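Long-range contact in L-arabinose ABC transporter, periplasmic L-arabinose-binding protein (Burkholderia thailandensis, PDB 4KZK), which binds D-galactose and probably L-arabinose in the periplasm, presumably delivering them to an ABC transporter for uptake: residues D240-E251 against E274-F283. Numbering follows the deposited sequence. Where two conformers were deposited one is given.
Sequences DDTTVGAVRAGE and EFAKPKPTGF
V247 and G282 bring the two backbones to their nearest approach, 5.9 Å between CA atoms, where helix 240-251 passes the loop leading from helix 269-276 into the strand beginning at F283. R248 bridges the gap: its chain, bent at chi2 and chi3, turns the guanidinium toward E274, which it grips end-on. NH1 donates to OE1 of E274 at 2.9 Å and NH2 to OE2 at 2.8 Å, both nearly straight, on the syn sides of a carboxylate turned 28° from the guanidinium plane, and somewhat out of the carboxylate's own plane. Within the helix, NE and NH1 of R248 hold E251 side-on, so both acids lie at the guanidinium edge. E274 is shared too: the hydroxyl of T281 donates to the anti lone pair of OE1, while NZ of K277 reaches OE2 from the opposite face to NH2 of R248. NZ of K277 and NH2 of R248 come within 3.5 Å, a closeness the common carboxylate probably offsets. One water accepts from N of G282 and donates to OE2 of E251.

Beside these charges the contact is largely apolar. The F283 ring, swung away from its own N (chi1 -169°), points at the helix, with CG2 of V244 obliquely 3.5 Å from CD2 and CG2 of T243 beside it; V247 presses both methyls on the backbone of G282 and F283. OD1 of D240 comes to the ring edge, 3.4 Å from CZ of F283, and is hydrogen-bonded to S286.

D240 also touches N266, one of the galactose-binding residues, so this packing runs up to the sugar cleft. In the Rossmann-like lobe of this periplasmic binding protein, T243 and V247 lean on A262 of strand 260-264, V244 meets V270 of helix 269-276, and R248 touches F217 of helix 213-226.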
loop_
_atom_site.group_PDB
_atom_site.type_symbol
_atom_site.label_atom_id
_atom_site.label_comp_id
_atom_site.label_asym_id
_atom_site.label_seq_id
_atom_site.Cartn_x
_atom_site.Cartn_y
_atom_site.Cartn_z
ATOM N N ASP A 240 -4.229 3.053 -3.323
ATOM C CA ASP A 240 -5.530 3.437 -3.872
ATOM C C ASP A 240 -6.284 4.396 -2.956
ATOM O O ASP A 240 -6.934 5.350 -3.429
ATOM C CB ASP A 240 -6.418 2.204 -4.141
ATOM C CG ASP A 240 -5.888 1.303 -5.230
ATOM O OD1 ASP A 240 -5.191 1.795 -6.117
ATOM O OD2 ASP A 240 -6.189 0.083 -5.213
ATOM N N ASP A 241 -6.240 4.134 -1.659
ATOM C CA ASP A 241 -7.007 4.911 -0.702
ATOM C C ASP A 241 -6.625 6.381 -0.701
ATOM O O ASP A 241 -7.485 7.252 -0.760
ATOM C CB ASP A 241 -6.812 4.324 0.691
ATOM C CG ASP A 241 -7.185 2.848 0.766
ATOM O OD1 ASP A 241 -6.925 2.134 -0.201
ATOM O OD2 ASP A 241 -7.625 2.407 1.841
ATOM N N THR A 242 -5.327 6.649 -0.664
ATOM C CA THR A 242 -4.824 8.010 -0.694
ATOM C C THR A 242 -5.119 8.630 -2.055
ATOM O O THR A 242 -5.646 9.715 -2.124
ATOM C CB THR A 242 -3.329 8.074 -0.316
ATOM O OG1 THR A 242 -2.558 7.140 -1.083
ATOM C CG2 THR A 242 -3.190 7.730 1.122
ATOM N N THR A 243 -4.842 7.910 -3.129
ATOM C CA THR A 243 -5.103 8.399 -4.475
ATOM C C THR A 243 -6.530 8.850 -4.655
ATOM O O THR A 243 -6.794 9.924 -5.219
ATOM C CB THR A 243 -4.680 7.347 -5.533
ATOM O OG1 THR A 243 -3.284 7.049 -5.351
ATOM C CG2 THR A 243 -4.894 7.860 -6.939
ATOM N N VAL A 244 -7.478 8.044 -4.168
ATOM C CA VAL A 244 -8.914 8.360 -4.305
ATOM C C VAL A 244 -9.253 9.627 -3.527
ATOM O O VAL A 244 -10.149 10.387 -3.900
ATOM C CB VAL A 244 -9.805 7.201 -3.804
ATOM C CG1 VAL A 244 -11.209 7.690 -3.405
ATOM C CG2 VAL A 244 -9.871 6.128 -4.854
ATOM N N GLY A 245 -8.566 9.849 -2.415
ATOM C CA GLY A 245 -8.773 11.099 -1.691
ATOM C C GLY A 245 -8.536 12.333 -2.543
ATOM O O GLY A 245 -9.316 13.303 -2.493
ATOM N N ALA A 246 -7.478 12.306 -3.353
ATOM C CA ALA A 246 -7.183 13.405 -4.268
ATOM C C ALA A 246 -8.234 13.516 -5.380
ATOM O O ALA A 246 -8.596 14.619 -5.824
ATOM C CB ALA A 246 -5.778 13.262 -4.858
ATOM N N VAL A 247 -8.721 12.376 -5.856
ATOM C CA VAL A 247 -9.736 12.371 -6.899
ATOM C C VAL A 247 -11.026 13.020 -6.350
ATOM O O VAL A 247 -11.638 13.877 -7.003
ATOM C CB VAL A 247 -9.985 10.951 -7.459
ATOM C CG1 VAL A 247 -11.188 10.899 -8.412
ATOM C CG2 VAL A 247 -8.729 10.432 -8.172
ATOM N N ARG A 248 -11.432 12.637 -5.139
ATOM C CA ARG A 248 -12.600 13.250 -4.517
ATOM C C ARG A 248 -12.405 14.747 -4.292
ATOM O O ARG A 248 -13.328 15.533 -4.509
ATOM C CB ARG A 248 -12.930 12.598 -3.171
ATOM C CG ARG A 248 -13.458 11.177 -3.271
ATOM C CD ARG A 248 -14.830 11.092 -3.932
ATOM N NE ARG A 248 -14.733 10.756 -5.346
ATOM C CZ ARG A 248 -14.446 9.536 -5.803
ATOM N NH1 ARG A 248 -14.326 9.322 -7.099
ATOM N NH2 ARG A 248 -14.243 8.519 -4.977
ATOM N N ALA A 249 -11.225 15.139 -3.829
ATOM C CA ALA A 249 -10.962 16.560 -3.612
ATOM C C ALA A 249 -11.076 17.326 -4.929
ATOM O O ALA A 249 -11.758 18.363 -5.000
ATOM C CB ALA A 249 -9.604 16.751 -2.972
ATOM N N GLY A 250 -10.489 16.781 -5.997
ATOM C CA GLY A 250 -10.563 17.423 -7.306
ATOM C C GLY A 250 -11.995 17.601 -7.751
ATOM O O GLY A 250 -12.378 18.650 -8.257
ATOM N N GLU A 251 -12.804 16.564 -7.586
ATOM C CA GLU A 251 -14.196 16.638 -7.996
ATOM C C GLU A 251 -14.921 17.805 -7.322
ATOM O O GLU A 251 -15.713 18.533 -7.966
ATOM C CB GLU A 251 -14.911 15.320 -7.712
ATOM C CG GLU A 251 -14.452 14.177 -8.613
ATOM C CD GLU A 251 -14.899 12.822 -8.106
ATOM O OE1 GLU A 251 -15.550 12.767 -7.042
ATOM O OE2 GLU A 251 -14.608 11.818 -8.774
ATOM N N GLU A 274 -14.063 2.381 -7.911
ATOM C CA GLU A 274 -13.979 3.432 -8.942
ATOM C C GLU A 274 -14.249 2.888 -10.325
ATOM O O GLU A 274 -14.934 3.541 -11.107
ATOM C CB GLU A 274 -12.620 4.110 -8.962
ATOM C CG GLU A 274 -12.290 4.821 -7.654
ATOM C CD GLU A 274 -13.243 5.954 -7.335
ATOM O OE1 GLU A 274 -13.510 6.794 -8.198
ATOM O OE2 GLU A 274 -13.757 6.004 -6.203
ATOM N N PHE A 275 -13.744 1.698 -10.638
ATOM C CA PHE A 275 -13.918 1.117 -11.973
ATOM C C PHE A 275 -15.380 0.716 -12.271
ATOM O O PHE A 275 -15.799 0.707 -13.439
ATOM C CB PHE A 275 -13.049 -0.138 -12.134
ATOM C CG PHE A 275 -11.556 0.095 -12.073
ATOM C CD1 PHE A 275 -10.982 1.335 -12.331
ATOM C CD2 PHE A 275 -10.707 -0.961 -11.763
ATOM C CE1 PHE A 275 -9.600 1.511 -12.285
ATOM C CE2 PHE A 275 -9.339 -0.787 -11.724
ATOM C CZ PHE A 275 -8.772 0.452 -11.982
ATOM N N ALA A 276 -16.142 0.418 -11.226
ATOM C CA ALA A 276 -17.520 -0.021 -11.391
ATOM C C ALA A 276 -18.495 1.150 -11.531
ATOM O O ALA A 276 -19.654 0.936 -11.874
ATOM C CB ALA A 276 -17.917 -0.897 -10.233
ATOM N N LYS A 277 -18.054 2.384 -11.286
ATOM C CA LYS A 277 -19.009 3.503 -11.325
ATOM C C LYS A 277 -19.567 3.710 -12.727
ATOM O O LYS A 277 -18.832 3.576 -13.701
ATOM C CB LYS A 277 -18.395 4.763 -10.786
ATOM C CG LYS A 277 -18.254 4.649 -9.291
ATOM C CD LYS A 277 -17.646 5.859 -8.660
ATOM C CE LYS A 277 -17.563 5.638 -7.161
ATOM N NZ LYS A 277 -16.635 6.604 -6.569
ATOM N N PRO A 278 -20.883 3.991 -12.832
ATOM C CA PRO A 278 -21.487 4.129 -14.145
ATOM C C PRO A 278 -20.865 5.239 -14.982
ATOM O O PRO A 278 -20.795 5.096 -16.206
ATOM C CB PRO A 278 -22.961 4.431 -13.836
ATOM C CG PRO A 278 -23.188 3.877 -12.483
ATOM C CD PRO A 278 -21.889 3.972 -11.753
ATOM N N LYS A 279 -20.435 6.322 -14.332
ATOM C CA LYS A 279 -19.676 7.378 -14.984
ATOM C C LYS A 279 -18.242 7.251 -14.498
ATOM O O LYS A 279 -18.006 7.313 -13.295
ATOM C CB LYS A 279 -20.208 8.769 -14.609
ATOM N N PRO A 280 -17.286 7.062 -15.426
ATOM C CA PRO A 280 -15.900 6.982 -14.985
ATOM C C PRO A 280 -15.449 8.238 -14.237
ATOM O O PRO A 280 -15.920 9.337 -14.501
ATOM C CB PRO A 280 -15.112 6.794 -16.294
ATOM C CG PRO A 280 -16.097 6.229 -17.258
ATOM C CD PRO A 280 -17.438 6.757 -16.862
ATOM N N THR A 281 -14.574 8.037 -13.263
ATOM C CA THR A 281 -13.983 9.097 -12.464
ATOM C C THR A 281 -12.530 9.270 -12.877
ATOM O O THR A 281 -11.980 8.462 -13.657
ATOM C CB THR A 281 -13.999 8.701 -10.974
ATOM O OG1 THR A 281 -13.132 7.569 -10.791
ATOM C CG2 THR A 281 -15.403 8.319 -10.531
ATOM N N GLY A 282 -11.901 10.285 -12.305
ATOM C CA GLY A 282 -10.490 10.573 -12.504
ATOM C C GLY A 282 -9.531 9.522 -11.985
ATOM O O GLY A 282 -8.341 9.606 -12.266
ATOM N N PHE A 283 -10.034 8.537 -11.232
ATOM C CA PHE A 283 -9.249 7.368 -10.873
ATOM C C PHE A 283 -9.200 6.454 -12.106
ATOM O O PHE A 283 -10.160 5.722 -12.397
ATOM C CB PHE A 283 -9.873 6.669 -9.687
ATOM C CG PHE A 283 -8.998 5.615 -9.083
ATOM C CD1 PHE A 283 -8.935 4.352 -9.630
ATOM C CD2 PHE A 283 -8.212 5.906 -7.975
ATOM C CE1 PHE A 283 -8.134 3.384 -9.069
ATOM C CE2 PHE A 283 -7.404 4.935 -7.409
ATOM C CZ PHE A 283 -7.353 3.676 -7.973
HETATM O O HOH W 1 -13.339 12.322 -11.005
#